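Local coordinates for protein Alpha/beta hydrolase (Legionella pneumophila subsp. pneumophila str. Philadelphia 1, PDB 4EZI) that is of unknown function but has an alpha/beta hydrolase fold and may act as a lipase that splits triacylglycerols, at residues I24-M29 / L102-N107; D33-H38 / V358-V363; A218-A223 / D262-A267; Q266-P269 / L274-Q277. All coordinates share one frame; numbering follows the deposited sequence.

The contacts form two clusters. Contacts 1 and 2 lie side by side next to the central sheet, their centres about 8 Å apart. Contact 1 is a buried helix-helix contact of leucine on alanine. Contact 2 is a surface contact in which a lysine chain lies against a loop, so it mixes apolar and polar groups. Contacts 3 and 4 lie in the helical region inserted between strands 193-197 and 310-314. Both use the chain around the end of helix 261-267, with centres again about 8 Å apart. Contact 3 is buried, contact 4 partly so, and both are apolar. Neither touches contacts 1 and 2, and along the chain both are nested inside the long loop closed by contact 2.

Contact 1 (I24-M29 / L102-N107); sequences IALKKM and LAAYGN
Leu26 carries this contact by placing its branched end on Ala103. CG of Leu26 is 3.7 Å from CB of Ala103. The methyl CD2 of Leu26 is nearly as close to that CB, at 3.8 Å, and CD1 is a little farther away. The alanine methyl thus meets the fork of the leucine rather than one tip. CD2 of Leu26 also reaches the next residue, lying 4.1 Å from the backbone N of Ala104 and 4.4 Å from its CB. The interaction is purely apolar. The small side chain of Ala103 lets the helices come close, with 6.7 Å between CA of Leu26 and CA of Ala103.

The first torsion of Leu26 sets CG anti to its own carbonyl carbon (chi1 -68°), and this carries the fork across to the other helix. Leu32, Val37 and Ile100 also pack on Leu26, so it is buried from several directions. Ala103 and Ala104 lie in a wider pi-type turn of helix 99-108, which spans 103-107. Here O of Leu102 accepts two backbone bonds, from N of Gly106 at 2.8 Å and from N of Asn107 at 2.9 Å. Asn107 then gives its side-chain amide to the backbone oxygens of Phe17 and Tyr39. These bonds tie the end of the helix to the N-terminal region of the chain.

Helix 99-108 joins strand 74-80 to strand 112-116, which are parallel neighbours in the sheet. It is therefore the helix of a beta-alpha-beta crossover, typical of the alpha/beta hydrolase fold, and the N-terminal helix 19-27 packs on it.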
loop_
_atom_site.group_PDB
_atom_site.type_symbol
_atom_site.label_atom_id
_atom_site.label_comp_id
_atom_site.label_asym_id
_atom_site.label_seq_id
_atom_site.Cartn_x
_atom_site.Cartn_y
_atom_site.Cartn_z
ATOM N N ILE A 24 5.524 -15.176 -18.070
ATOM C CA ILE A 24 5.908 -16.208 -17.095
ATOM C C ILE A 24 5.401 -15.866 -15.709
ATOM O O ILE A 24 4.884 -16.727 -15.000
ATOM C CB ILE A 24 7.441 -16.387 -17.085
ATOM C CG1 ILE A 24 7.897 -17.029 -18.413
ATOM C CG2 ILE A 24 7.926 -17.225 -15.897
ATOM C CD1 ILE A 24 9.362 -16.868 -18.748
ATOM N N ALA A 25 5.499 -14.594 -15.323
ATOM C CA ALA A 25 5.050 -14.184 -14.012
ATOM C C ALA A 25 3.537 -14.289 -13.876
ATOM O O ALA A 25 3.027 -14.733 -12.834
ATOM C CB ALA A 25 5.506 -12.766 -13.729
ATOM N N LEU A 26 2.809 -13.900 -14.924
ATOM C CA LEU A 26 1.347 -13.971 -14.876
ATOM C C LEU A 26 0.861 -15.416 -14.772
ATOM O O LEU A 26 -0.099 -15.704 -14.087
ATOM C CB LEU A 26 0.740 -13.310 -16.120
ATOM C CG LEU A 26 0.917 -11.795 -16.234
ATOM C CD1 LEU A 26 0.674 -11.304 -17.675
ATOM C CD2 LEU A 26 -0.002 -11.052 -15.268
ATOM N N LYS A 27 1.523 -16.328 -15.461
ATOM C CA LYS A 27 1.117 -17.730 -15.442
ATOM C C LYS A 27 1.242 -18.345 -14.054
ATOM O O LYS A 27 0.520 -19.288 -13.738
ATOM C CB LYS A 27 1.926 -18.513 -16.464
ATOM C CG LYS A 27 1.477 -18.307 -17.880
ATOM C CD LYS A 27 2.200 -19.270 -18.822
ATOM N N LYS A 28 2.124 -17.820 -13.215
ATOM C CA LYS A 28 2.275 -18.311 -11.849
ATOM C C LYS A 28 1.129 -17.902 -10.905
ATOM O O LYS A 28 1.037 -18.463 -9.800
ATOM C CB LYS A 28 3.602 -17.818 -11.246
ATOM C CG LYS A 28 4.830 -18.435 -11.890
ATOM C CD LYS A 28 6.168 -17.878 -11.394
ATOM C CE LYS A 28 7.309 -18.462 -12.258
ATOM N NZ LYS A 28 8.658 -17.950 -11.924
HETATM N N MSE A 29 0.268 -16.958 -11.310
HETATM C CA MSE A 29 -0.727 -16.379 -10.386
HETATM C C MSE A 29 -2.098 -16.244 -11.038
HETATM O O MSE A 29 -2.609 -15.156 -11.279
HETATM C CB MSE A 29 -0.203 -15.046 -9.841
HETATM C CG MSE A 29 1.115 -15.199 -9.050
HETATM SE SE MSE A 29 1.659 -13.600 -8.103
HETATM C CE MSE A 29 0.258 -13.609 -6.769
ATOM N N LEU A 102 4.107 -5.317 -12.299
ATOM C CA LEU A 102 4.560 -4.818 -13.596
ATOM C C LEU A 102 3.845 -5.511 -14.762
ATOM O O LEU A 102 3.397 -4.866 -15.709
ATOM C CB LEU A 102 6.063 -5.008 -13.763
ATOM C CG LEU A 102 6.946 -4.254 -12.787
ATOM C CD1 LEU A 102 8.393 -4.502 -13.172
ATOM C CD2 LEU A 102 6.643 -2.744 -12.790
ATOM N N ALA A 103 3.710 -6.828 -14.656
ATOM C CA ALA A 103 3.123 -7.612 -15.719
ATOM C C ALA A 103 1.668 -7.223 -15.953
ATOM O O ALA A 103 1.223 -7.058 -17.088
ATOM C CB ALA A 103 3.277 -9.093 -15.425
ATOM N N ALA A 104 0.917 -7.113 -14.863
ATOM C CA ALA A 104 -0.506 -6.827 -14.969
ATOM C C ALA A 104 -0.768 -5.386 -15.412
ATOM O O ALA A 104 -1.530 -5.145 -16.337
ATOM C CB ALA A 104 -1.189 -7.146 -13.623
ATOM N N TYR A 105 -0.152 -4.435 -14.722
ATOM C CA TYR A 105 -0.433 -3.027 -14.960
ATOM C C TYR A 105 0.323 -2.420 -16.125
ATOM O O TYR A 105 -0.180 -1.480 -16.750
ATOM C CB TYR A 105 -0.145 -2.214 -13.698
ATOM C CG TYR A 105 -1.145 -2.398 -12.586
ATOM C CD1 TYR A 105 -2.447 -1.969 -12.737
ATOM C CD2 TYR A 105 -0.793 -2.976 -11.360
ATOM C CE1 TYR A 105 -3.386 -2.117 -11.722
ATOM C CE2 TYR A 105 -1.718 -3.140 -10.336
ATOM C CZ TYR A 105 -3.012 -2.707 -10.520
ATOM O OH TYR A 105 -3.961 -2.803 -9.515
ATOM N N GLY A 106 1.533 -2.913 -16.357
ATOM C CA GLY A 106 2.427 -2.376 -17.363
ATOM C C GLY A 106 2.414 -3.194 -18.635
ATOM O O GLY A 106 1.920 -2.730 -19.677
ATOM N N ASN A 107 2.948 -4.413 -18.579
ATOM C CA ASN A 107 3.052 -5.206 -19.806
ATOM C C ASN A 107 1.711 -5.525 -20.423
ATOM O O ASN A 107 1.611 -5.569 -21.646
ATOM C CB ASN A 107 3.838 -6.494 -19.610
ATOM C CG ASN A 107 5.203 -6.272 -19.023
ATOM O OD1 ASN A 107 5.327 -6.127 -17.821
ATOM N ND2 ASN A 107 6.238 -6.297 -19.865
#

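Contact 2 (D33-H38 / V358-V363); sequences DTLTVH and VLKEQV
The C-terminal helix of this alpha/beta hydrolase fold, 355-370, meets a loop near the N-terminus here, through Lys360 on Thr34 and Leu35. The aliphatic part of the lysine does the touching. CE of Lys360 is 3.8 Å from the methyl CD2 of Leu35, and its CD is 4.0 Å from the same methyl. The two side chains run past each other in opposite directions, so the leucine tip lies alongside the far half of the lysine chain. Thr34 meets the same methylene differently, crossing the lysine at about a right angle. Its OG1 is 3.5 Å from CE of Lys360.

The polar ends have other partners. OG1 of Thr34 is hydrogen-bonded to the carbonyl oxygen of Pro31, within the same loop. NZ of Lys360 forms a salt bridge with Asp364, one turn farther along its own helix. The lysine leaves the helix with CG anti to the backbone N (chi1 -180°). Bends at chi2 (53°) and chi4 then help bring NZ to that carboxylate, while CE stays against the loop. This pairing with Asp364 probably steadies the long chain in this partly exposed place.

Pro31 and Leu32 extend the loop's cover over Lys360, and Leu32 also packs on Leu359. The loop links helix 19-27 to strand 41-51. Leu35 rests on Ala104 and Ser108 of helix 99-108 as well. Leu359 and Val363 touch Tyr105 of that helix, while NE2 of Gln362 hydrogen-bonds to the backbone oxygens of Gly167 and Ala195. Helix 355-370 thus has strands 162-168 and 193-197 of the sheet as neighbours as well as the N-terminal loop.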
loop_
_atom_site.group_PDB
_atom_site.type_symbol
_atom_site.label_atom_id
_atom_site.label_comp_id
_atom_site.label_asym_id
_atom_site.label_seq_id
_atom_site.Cartn_x
_atom_site.Cartn_y
_atom_site.Cartn_z
ATOM N N ASP A 33 -3.230 -14.990 -15.216
ATOM C CA ASP A 33 -2.783 -15.688 -16.400
ATOM C C ASP A 33 -3.719 -15.453 -17.600
ATOM O O ASP A 33 -3.345 -15.725 -18.735
ATOM C CB ASP A 33 -2.606 -17.184 -16.091
ATOM C CG ASP A 33 -3.906 -17.877 -15.680
ATOM O OD1 ASP A 33 -4.789 -17.240 -15.069
ATOM O OD2 ASP A 33 -4.032 -19.100 -15.977
ATOM N N THR A 34 -4.922 -14.942 -17.347
ATOM C CA THR A 34 -5.875 -14.637 -18.399
ATOM C C THR A 34 -5.622 -13.272 -19.062
ATOM O O THR A 34 -6.265 -12.944 -20.064
ATOM C CB THR A 34 -7.341 -14.701 -17.885
ATOM O OG1 THR A 34 -7.577 -13.668 -16.937
ATOM C CG2 THR A 34 -7.658 -16.050 -17.260
ATOM N N LEU A 35 -4.715 -12.468 -18.517
ATOM C CA LEU A 35 -4.380 -11.176 -19.128
ATOM C C LEU A 35 -3.470 -11.402 -20.324
ATOM O O LEU A 35 -2.633 -12.298 -20.315
ATOM C CB LEU A 35 -3.690 -10.275 -18.103
ATOM C CG LEU A 35 -4.550 -9.838 -16.909
ATOM C CD1 LEU A 35 -3.697 -9.020 -15.926
ATOM C CD2 LEU A 35 -5.716 -8.989 -17.357
ATOM N N THR A 36 -3.641 -10.583 -21.344
ATOM C CA THR A 36 -2.808 -10.599 -22.533
ATOM C C THR A 36 -1.693 -9.557 -22.394
ATOM O O THR A 36 -1.953 -8.427 -21.988
ATOM C CB THR A 36 -3.656 -10.242 -23.779
ATOM O OG1 THR A 36 -4.726 -11.191 -23.932
ATOM C CG2 THR A 36 -2.817 -10.256 -25.042
ATOM N N VAL A 37 -0.468 -9.954 -22.727
ATOM C CA VAL A 37 0.679 -9.041 -22.673
ATOM C C VAL A 37 0.865 -8.370 -24.032
ATOM O O VAL A 37 0.816 -9.027 -25.076
ATOM C CB VAL A 37 1.998 -9.745 -22.216
ATOM C CG1 VAL A 37 1.778 -10.485 -20.899
ATOM C CG2 VAL A 37 2.541 -10.704 -23.262
ATOM N N HIS A 38 1.073 -7.056 -24.010
ATOM C CA HIS A 38 1.211 -6.237 -25.217
ATOM C C HIS A 38 2.514 -5.445 -25.308
ATOM O O HIS A 38 2.832 -4.972 -26.393
ATOM C CB HIS A 38 0.043 -5.236 -25.322
ATOM C CG HIS A 38 -1.310 -5.861 -25.289
ATOM N ND1 HIS A 38 -1.860 -6.494 -26.389
ATOM C CD2 HIS A 38 -2.239 -5.931 -24.304
ATOM C CE1 HIS A 38 -3.068 -6.928 -26.070
ATOM N NE2 HIS A 38 -3.320 -6.595 -24.815
ATOM N N VAL A 358 -7.890 -10.226 -6.481
ATOM C CA VAL A 358 -8.081 -8.807 -6.220
ATOM C C VAL A 358 -7.331 -7.965 -7.260
ATOM O O VAL A 358 -7.904 -6.987 -7.782
ATOM C CB VAL A 358 -7.689 -8.450 -4.784
ATOM C CG1 VAL A 358 -7.641 -6.935 -4.588
ATOM C CG2 VAL A 358 -8.659 -9.117 -3.796
ATOM N N LEU A 359 -6.084 -8.325 -7.573
ATOM C CA LEU A 359 -5.353 -7.587 -8.607
ATOM C C LEU A 359 -6.116 -7.581 -9.939
ATOM O O LEU A 359 -6.166 -6.564 -10.636
ATOM C CB LEU A 359 -3.921 -8.134 -8.735
ATOM C CG LEU A 359 -2.933 -7.504 -9.737
ATOM C CD1 LEU A 359 -2.847 -6.010 -9.617
ATOM C CD2 LEU A 359 -1.545 -8.135 -9.579
ATOM N N LYS A 360 -6.670 -8.731 -10.306
ATOM C CA LYS A 360 -7.434 -8.834 -11.563
ATOM C C LYS A 360 -8.633 -7.889 -11.546
ATOM O O LYS A 360 -8.895 -7.191 -12.534
ATOM C CB LYS A 360 -7.871 -10.284 -11.788
ATOM C CG LYS A 360 -8.665 -10.539 -13.061
ATOM C CD LYS A 360 -8.005 -10.054 -14.310
ATOM C CE LYS A 360 -8.664 -10.653 -15.589
ATOM N NZ LYS A 360 -10.134 -10.894 -15.425
ATOM N N GLU A 361 -9.331 -7.835 -10.418
ATOM C CA GLU A 361 -10.439 -6.901 -10.272
ATOM C C GLU A 361 -10.004 -5.457 -10.393
ATOM O O GLU A 361 -10.727 -4.631 -10.964
ATOM C CB GLU A 361 -11.191 -7.107 -8.974
ATOM C CG GLU A 361 -11.847 -8.471 -8.793
ATOM C CD GLU A 361 -12.926 -8.827 -9.816
ATOM O OE1 GLU A 361 -13.577 -7.933 -10.387
ATOM O OE2 GLU A 361 -13.142 -10.044 -10.020
ATOM N N GLN A 362 -8.854 -5.122 -9.815
ATOM C CA GLN A 362 -8.343 -3.751 -9.912
ATOM C C GLN A 362 -8.095 -3.364 -11.366
ATOM O O GLN A 362 -8.537 -2.310 -11.812
ATOM C CB GLN A 362 -7.052 -3.596 -9.083
ATOM C CG GLN A 362 -7.296 -3.714 -7.594
ATOM C CD GLN A 362 -6.009 -3.837 -6.792
ATOM O OE1 GLN A 362 -5.015 -4.387 -7.255
ATOM N NE2 GLN A 362 -6.019 -3.325 -5.568
ATOM N N VAL A 363 -7.383 -4.215 -12.089
ATOM C CA VAL A 363 -7.111 -3.946 -13.508
ATOM C C VAL A 363 -8.410 -3.762 -14.304
ATOM O O VAL A 363 -8.552 -2.840 -15.091
ATOM C CB VAL A 363 -6.239 -5.063 -14.179
ATOM C CG1 VAL A 363 -6.090 -4.803 -15.710
ATOM C CG2 VAL A 363 -4.882 -5.183 -13.497
#

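Contact 3 (A218-A223 / D262-A267); sequences ATAYLA and DEILQA
Ala220 packs against Ile264 and Leu265 where two helices of the inserted helical region meet. This region lies between strands 193-197 and 310-314, where many alpha/beta hydrolases carry a cap or lid, and it probably plays that part here.

Helix 218-233 begins with Ala218. Its methyl points away from helix 261-267 and packs on Val210 of helix 203-212. Its carbonyl oxygen accepts the backbone N of Leu222 at 3.0 Å, in the first turn. Thr219 comes next. Its OG1 hydrogen-bonds to the carbonyl oxygen of Pro269, in the chain that follows the partner helix, and makes a weak bond to the oxygen of Gln270. This polar link lies beside the apolar contact and ties the two parts together. Ala220 then faces the partner helix directly. With only a methyl there, the backbones approach to 6.4 Å between CA of Ala220 and CA of Leu265. The side chain of Ala220 is about 9 Å from a bound di(hydroxyethyl)ether molecule.

Tyr221 hydrogen-bonds through OH to Asp320. Leu222 fills the other side of the helix, against Met207, Val210 and Met211. Ala223 packs on Ile251 of helix 247-254.

The partner helix offers two branches to the single methyl of Ala220. The more distant is the methyl CG2 of Ile264, at 4.2 Å from CB of Ala220. The CB of Leu265 does not point at helix 218-233, but its branch bends over to it, with CG anti to the carbonyl carbon (chi1 -65°). That torsion helps bring its methyl CD2 to 3.7 Å from CB of Ala220.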
loop_
_atom_site.group_PDB
_atom_site.type_symbol
_atom_site.label_atom_id
_atom_site.label_comp_id
_atom_site.label_asym_id
_atom_site.label_seq_id
_atom_site.Cartn_x
_atom_site.Cartn_y
_atom_site.Cartn_z
ATOM N N ALA A 218 -0.834 -11.775 12.399
ATOM C CA ALA A 218 -1.357 -10.721 13.282
ATOM C C ALA A 218 -0.341 -10.201 14.265
ATOM O O ALA A 218 -0.177 -8.999 14.413
ATOM C CB ALA A 218 -2.575 -11.249 14.043
ATOM N N THR A 219 0.374 -11.102 14.939
ATOM C CA THR A 219 1.337 -10.648 15.921
ATOM C C THR A 219 2.419 -9.790 15.264
ATOM O O THR A 219 2.829 -8.761 15.807
ATOM C CB THR A 219 1.972 -11.828 16.653
ATOM O OG1 THR A 219 0.907 -12.606 17.204
ATOM C CG2 THR A 219 2.898 -11.350 17.777
ATOM N N ALA A 220 2.916 -10.233 14.109
ATOM C CA ALA A 220 3.926 -9.465 13.377
ATOM C C ALA A 220 3.403 -8.085 13.002
ATOM O O ALA A 220 4.115 -7.090 13.135
ATOM C CB ALA A 220 4.416 -10.231 12.158
ATOM N N TYR A 221 2.176 -7.994 12.485
ATOM C CA TYR A 221 1.620 -6.703 12.134
ATOM C C TYR A 221 1.575 -5.778 13.360
ATOM O O TYR A 221 1.877 -4.587 13.281
ATOM C CB TYR A 221 0.204 -6.844 11.585
ATOM C CG TYR A 221 0.004 -7.598 10.294
ATOM C CD1 TYR A 221 0.912 -7.521 9.257
ATOM C CD2 TYR A 221 -1.141 -8.326 10.092
ATOM C CE1 TYR A 221 0.669 -8.150 8.034
ATOM C CE2 TYR A 221 -1.398 -8.963 8.885
ATOM C CZ TYR A 221 -0.465 -8.881 7.859
ATOM O OH TYR A 221 -0.713 -9.493 6.655
ATOM N N LEU A 222 1.083 -6.295 14.480
ATOM C CA LEU A 222 0.917 -5.465 15.675
ATOM C C LEU A 222 2.252 -5.062 16.261
ATOM O O LEU A 222 2.407 -3.933 16.732
ATOM C CB LEU A 222 0.050 -6.178 16.723
ATOM C CG LEU A 222 -1.414 -6.321 16.301
ATOM C CD1 LEU A 222 -2.129 -7.271 17.255
ATOM C CD2 LEU A 222 -2.141 -4.991 16.224
ATOM N N ALA A 223 3.204 -5.984 16.258
ATOM C CA ALA A 223 4.558 -5.658 16.721
ATOM C C ALA A 223 5.139 -4.498 15.876
ATOM O O ALA A 223 5.642 -3.505 16.411
ATOM C CB ALA A 223 5.436 -6.894 16.613
ATOM N N ASP A 262 9.586 -14.821 7.114
ATOM C CA ASP A 262 9.303 -16.113 7.742
ATOM C C ASP A 262 10.033 -16.259 9.093
ATOM O O ASP A 262 9.507 -16.881 10.019
ATOM C CB ASP A 262 9.603 -17.282 6.787
ATOM C CG ASP A 262 11.087 -17.502 6.584
ATOM O OD1 ASP A 262 11.824 -16.502 6.457
ATOM O OD2 ASP A 262 11.533 -18.672 6.559
ATOM N N GLU A 263 11.227 -15.672 9.214
ATOM C CA GLU A 263 11.954 -15.725 10.469
ATOM C C GLU A 263 11.246 -14.894 11.536
ATOM O O GLU A 263 11.165 -15.296 12.697
ATOM C CB GLU A 263 13.410 -15.247 10.340
ATOM C CG GLU A 263 14.110 -15.095 11.719
ATOM C CD GLU A 263 15.594 -14.738 11.670
ATOM O OE1 GLU A 263 16.086 -14.285 10.614
ATOM O OE2 GLU A 263 16.262 -14.891 12.723
ATOM N N ILE A 264 10.706 -13.741 11.138
ATOM C CA ILE A 264 9.939 -12.894 12.051
ATOM C C ILE A 264 8.726 -13.638 12.572
ATOM O O ILE A 264 8.477 -13.692 13.783
ATOM C CB ILE A 264 9.543 -11.554 11.364
ATOM C CG1 ILE A 264 10.806 -10.777 10.969
ATOM C CG2 ILE A 264 8.611 -10.751 12.268
ATOM C CD1 ILE A 264 10.536 -9.528 10.107
ATOM N N LEU A 265 8.001 -14.269 11.649
ATOM C CA LEU A 265 6.796 -14.979 12.037
ATOM C C LEU A 265 7.104 -16.151 12.969
ATOM O O LEU A 265 6.356 -16.411 13.903
ATOM C CB LEU A 265 6.029 -15.461 10.800
ATOM C CG LEU A 265 5.479 -14.342 9.928
ATOM C CD1 LEU A 265 4.922 -14.915 8.662
ATOM C CD2 LEU A 265 4.393 -13.565 10.652
ATOM N N GLN A 266 8.221 -16.826 12.749
ATOM C CA GLN A 266 8.612 -17.941 13.610
ATOM C C GLN A 266 9.066 -17.497 15.008
ATOM O O GLN A 266 8.864 -18.227 15.985
ATOM C CB GLN A 266 9.699 -18.756 12.918
ATOM C CG GLN A 266 9.999 -20.103 13.561
ATOM C CD GLN A 266 8.773 -21.008 13.695
ATOM O OE1 GLN A 266 7.919 -21.065 12.808
ATOM N NE2 GLN A 266 8.688 -21.720 14.815
ATOM N N ALA A 267 9.654 -16.308 15.122
ATOM C CA ALA A 267 10.162 -15.786 16.402
ATOM C C ALA A 267 9.070 -15.256 17.310
ATOM O O ALA A 267 9.320 -15.074 18.489
ATOM C CB ALA A 267 11.189 -14.690 16.145
#

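Contact 4 (Q266-P269 / L274-Q277); sequences QALP and LIFQ
Pro269 meets the methyl CG2 of Ile275 with the CG-CD edge of its ring. Two ring carbons share this methyl: CG and CD of Pro269 each lie 3.6 Å from CG2 of Ile275. Leu274 takes the neighbouring part of the ring. Its CB is 3.8 Å from CG of Pro269, and its methyl CD1 is 3.9 Å from CB of Pro269. The proline thus packs on two consecutive side chains, crossing both at a slant. Leu268 adds a looser touch, with its CD2 4.4 Å from CG2 of Ile275.

Ile275 holds CG1 between its backbone N and carbonyl carbon (chi1 72°). This sets CG2 anti to the carbonyl carbon, where it meets the proline. CG1 lies over one face of the Phe276 ring, offset toward the rim.

The contact closes a short loop after helix 261-267, which Leu268 ends by leaving helical geometry. Four residues separate the two segments; the second then runs on to Gln277, at the N-cap position of helix 278-285. Tyr247 of helix 247-254 packs on both Pro269 and Ile275, and Leu254 of that helix touches Leu268. The same methyl of Ile275 also packs on Thr219 of helix 218-233, and its CD1 reaches Ala223 of that helix. The turn is thus seated between these two helices.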
loop_
_atom_site.group_PDB
_atom_site.type_symbol
_atom_site.label_atom_id
_atom_site.label_comp_id
_atom_site.label_asym_id
_atom_site.label_seq_id
_atom_site.Cartn_x
_atom_site.Cartn_y
_atom_site.Cartn_z
ATOM N N GLN A 266 8.221 -16.826 12.749
ATOM C CA GLN A 266 8.612 -17.941 13.610
ATOM C C GLN A 266 9.066 -17.497 15.008
ATOM O O GLN A 266 8.864 -18.227 15.985
ATOM C CB GLN A 266 9.699 -18.756 12.918
ATOM C CG GLN A 266 9.999 -20.103 13.561
ATOM C CD GLN A 266 8.773 -21.008 13.695
ATOM O OE1 GLN A 266 7.919 -21.065 12.808
ATOM N NE2 GLN A 266 8.688 -21.720 14.815
ATOM N N ALA A 267 9.654 -16.308 15.122
ATOM C CA ALA A 267 10.162 -15.786 16.402
ATOM C C ALA A 267 9.070 -15.256 17.310
ATOM O O ALA A 267 9.320 -15.074 18.489
ATOM C CB ALA A 267 11.189 -14.690 16.145
ATOM N N LEU A 268 7.900 -14.941 16.773
ATOM C CA LEU A 268 6.838 -14.317 17.541
ATOM C C LEU A 268 5.731 -15.330 17.793
ATOM O O LEU A 268 5.409 -16.160 16.932
ATOM C CB LEU A 268 6.271 -13.132 16.752
ATOM C CG LEU A 268 7.241 -11.950 16.608
ATOM C CD1 LEU A 268 6.605 -10.903 15.700
ATOM C CD2 LEU A 268 7.674 -11.357 17.958
ATOM N N PRO A 269 5.069 -15.220 18.945
ATOM C CA PRO A 269 3.925 -16.104 19.186
ATOM C C PRO A 269 2.757 -15.815 18.240
ATOM O O PRO A 269 2.605 -14.706 17.755
ATOM C CB PRO A 269 3.529 -15.785 20.627
ATOM C CG PRO A 269 3.985 -14.408 20.852
ATOM C CD PRO A 269 5.228 -14.219 20.012
ATOM N N LEU A 274 0.362 -12.254 23.828
ATOM C CA LEU A 274 1.577 -12.686 24.545
ATOM C C LEU A 274 2.728 -11.692 24.367
ATOM O O LEU A 274 3.651 -11.702 25.191
ATOM C CB LEU A 274 1.993 -14.089 24.102
ATOM C CG LEU A 274 1.090 -15.219 24.574
ATOM C CD1 LEU A 274 1.443 -16.496 23.842
ATOM C CD2 LEU A 274 1.188 -15.371 26.094
ATOM N N ILE A 275 2.690 -10.819 23.361
ATOM C CA ILE A 275 3.782 -9.840 23.208
ATOM C C ILE A 275 3.542 -8.546 23.967
ATOM O O ILE A 275 4.435 -7.713 24.030
ATOM C CB ILE A 275 4.156 -9.538 21.742
ATOM C CG1 ILE A 275 3.091 -8.704 21.010
ATOM C CG2 ILE A 275 4.549 -10.857 21.035
ATOM C CD1 ILE A 275 3.592 -8.115 19.689
ATOM N N PHE A 276 2.346 -8.364 24.533
ATOM C CA PHE A 276 1.993 -7.090 25.157
ATOM C C PHE A 276 1.852 -7.209 26.649
ATOM O O PHE A 276 1.411 -8.223 27.176
ATOM C CB PHE A 276 0.648 -6.574 24.604
ATOM C CG PHE A 276 0.705 -6.172 23.153
ATOM C CD1 PHE A 276 1.431 -5.071 22.772
ATOM C CD2 PHE A 276 0.049 -6.920 22.174
ATOM C CE1 PHE A 276 1.514 -4.700 21.446
ATOM C CE2 PHE A 276 0.141 -6.562 20.859
ATOM C CZ PHE A 276 0.857 -5.453 20.475
ATOM N N GLN A 277 2.130 -6.116 27.344
ATOM C CA GLN A 277 1.667 -6.005 28.725
ATOM C C GLN A 277 0.135 -6.024 28.725
ATOM O O GLN A 277 -0.479 -5.367 27.911
ATOM C CB GLN A 277 2.154 -4.723 29.374
ATOM C CG GLN A 277 3.624 -4.795 29.792
ATOM C CD GLN A 277 3.875 -5.889 30.862
ATOM O OE1 GLN A 277 2.938 -6.261 31.582
ATOM N NE2 GLN A 277 5.099 -6.386 30.962
#